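Local coordinates for protein dextranase (Pseudarthrobacter oxydans, PDB 6NZS) that probably catalyses the endohydrolysis of alpha-1,6-glucosidic linkages in dextran, as a member of glycoside hydrolase family 49, at residues Pro204-Ser208 with Gly209-Tyr213. Residues are numbered along the deposited sequence; the frame is centred on the assembly and turned at random.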
loop_
_atom_site.group_PDB
_atom_site.type_symbol
_atom_site.label_atom_id
_atom_site.label_comp_id
_atom_site.label_asym_id
_atom_site.label_seq_id
_atom_site.Cartn_x
_atom_site.Cartn_y
_atom_site.Cartn_z
ATOM N N PRO A 204 19.024 1.027 -16.976
ATOM C CA PRO A 204 19.615 1.763 -18.097
ATOM C C PRO A 204 21.106 1.503 -18.217
ATOM O O PRO A 204 21.800 1.210 -17.239
ATOM C CB PRO A 204 19.329 3.231 -17.756
ATOM C CG PRO A 204 19.106 3.274 -16.295
ATOM C CD PRO A 204 18.687 1.901 -15.837
ATOM N N THR A 205 21.584 1.569 -19.454
ATOM C CA THR A 205 23.007 1.616 -19.751
ATOM C C THR A 205 23.277 2.871 -20.566
ATOM O O THR A 205 22.359 3.594 -20.957
ATOM C CB THR A 205 23.468 0.384 -20.540
ATOM O OG1 THR A 205 23.030 0.502 -21.897
ATOM C CG2 THR A 205 22.912 -0.895 -19.937
ATOM N N GLU A 206 24.562 3.116 -20.832
ATOM C CA GLU A 206 24.944 4.253 -21.660
ATOM C C GLU A 206 24.355 4.173 -23.062
ATOM O O GLU A 206 24.306 5.191 -23.760
ATOM C CB GLU A 206 26.468 4.361 -21.740
ATOM C CG GLU A 206 27.148 4.670 -20.410
ATOM C CD GLU A 206 27.032 6.133 -20.013
ATOM O OE1 GLU A 206 27.244 6.450 -18.820
ATOM O OE2 GLU A 206 26.726 6.967 -20.893
ATOM N N GLU A 207 23.915 2.990 -23.493
ATOM C CA GLU A 207 23.228 2.859 -24.770
ATOM C C GLU A 207 21.768 3.281 -24.707
ATOM O O GLU A 207 21.146 3.465 -25.757
ATOM C CB GLU A 207 23.345 1.423 -25.285
ATOM C CG GLU A 207 24.781 0.991 -25.536
ATOM C CD GLU A 207 24.877 -0.170 -26.498
ATOM O OE1 GLU A 207 23.939 -0.998 -26.524
ATOM O OE2 GLU A 207 25.888 -0.252 -27.228
ATOM N N SER A 208 21.207 3.447 -23.506
ATOM C CA SER A 208 19.812 3.845 -23.369
ATOM C C SER A 208 19.588 5.324 -23.648
ATOM O O SER A 208 18.457 5.723 -23.953
ATOM C CB SER A 208 19.311 3.526 -21.952
ATOM O OG SER A 208 19.650 2.204 -21.560
ATOM N N GLY A 209 20.625 6.132 -23.542
ATOM C CA GLY A 209 20.504 7.570 -23.678
ATOM C C GLY A 209 21.587 8.238 -22.857
ATOM O O GLY A 209 22.399 7.588 -22.210
ATOM N N SER A 210 21.585 9.566 -22.897
ATOM C CA SER A 210 22.513 10.309 -22.059
ATOM C C SER A 210 22.093 10.173 -20.599
ATOM O O SER A 210 20.899 10.154 -20.284
ATOM C CB SER A 210 22.555 11.781 -22.468
ATOM O OG SER A 210 21.275 12.374 -22.415
ATOM N N ILE A 211 23.079 10.078 -19.708
ATOM C CA ILE A 211 22.833 9.797 -18.295
ATOM C C ILE A 211 23.500 10.853 -17.422
ATOM O O ILE A 211 24.691 11.148 -17.583
ATOM C CB ILE A 211 23.343 8.402 -17.888
ATOM C CG1 ILE A 211 22.668 7.311 -18.714
ATOM C CG2 ILE A 211 23.090 8.170 -16.404
ATOM C CD1 ILE A 211 23.224 5.928 -18.456
ATOM N N HIS A 212 22.738 11.399 -16.479
ATOM C CA HIS A 212 23.266 12.196 -15.384
ATOM C C HIS A 212 23.324 11.321 -14.135
ATOM O O HIS A 212 22.321 10.701 -13.763
ATOM C CB HIS A 212 22.357 13.399 -15.125
ATOM C CG HIS A 212 22.715 14.168 -13.891
ATOM N ND1 HIS A 212 23.858 14.931 -13.796
ATOM C CD2 HIS A 212 22.087 14.280 -12.696
ATOM C CE1 HIS A 212 23.921 15.481 -12.596
ATOM N NE2 HIS A 212 22.854 15.107 -11.910
ATOM N N TYR A 213 24.493 11.272 -13.493
ATOM C CA TYR A 213 24.689 10.511 -12.259
ATOM C C TYR A 213 24.856 11.489 -11.108
ATOM O O TYR A 213 25.941 12.067 -10.942
ATOM C CB TYR A 213 25.943 9.642 -12.361
ATOM C CG TYR A 213 25.969 8.619 -13.466
ATOM C CD1 TYR A 213 26.517 8.926 -14.706
ATOM C CD2 TYR A 213 25.486 7.333 -13.258
ATOM C CE1 TYR A 213 26.564 7.985 -15.713
ATOM C CE2 TYR A 213 25.524 6.392 -14.256
ATOM C CZ TYR A 213 26.068 6.721 -15.479
ATOM O OH TYR A 213 26.109 5.783 -16.479
HETATM O O HOH W 1 25.893 9.434 -20.792
#
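E206 and Y213 reach each other over the top of I211, and between them they show how a polar bridge can close a loop above an aliphatic side chain. The Y213 hydroxyl donates to E206 OE1, with 2.7 Å from OH to OE1. This oxygen lies at the ring edge, near the ring plane, yet the phenol meets it from above the carboxylate, 39° out of that plane; the two flat groups are turned 40° against each other. A bend at chi2 (-77°) brings the glutamate's end back toward Y213 and I211, although its CB sets out away from them. The other oxygen, OE2, accepts from a water 2.6 Å away, and the same water takes the backbone N-H of I211, so one oxygen is held by Y213, just past the strand, and the other through water by the strand backbone at I211.

The loop joins helix 196-202 to strand 211-212, which pairs in parallel with strand 229-232 at the start of the beta-solenoid. Its chain reverses through a type I beta turn, T205 to S208, closed by S208 N to T205 O at 2.8 Å. Within it T205 OG1 accepts from E207 N in an ST turn, while S208 OG, 2.9 Å from T205 N, takes that N-H nearly straight on.

Beneath the bridge, I211 splits its branches: CD1 reaches the turn, 3.5 Å from T205 O, while CG2 sits 3.4 Å above one face of the Y213 ring, offset toward its rim. I211 also packs on I229 and Y231 of the neighbouring strand, and the Y231 ring meets that of Y213 obliquely.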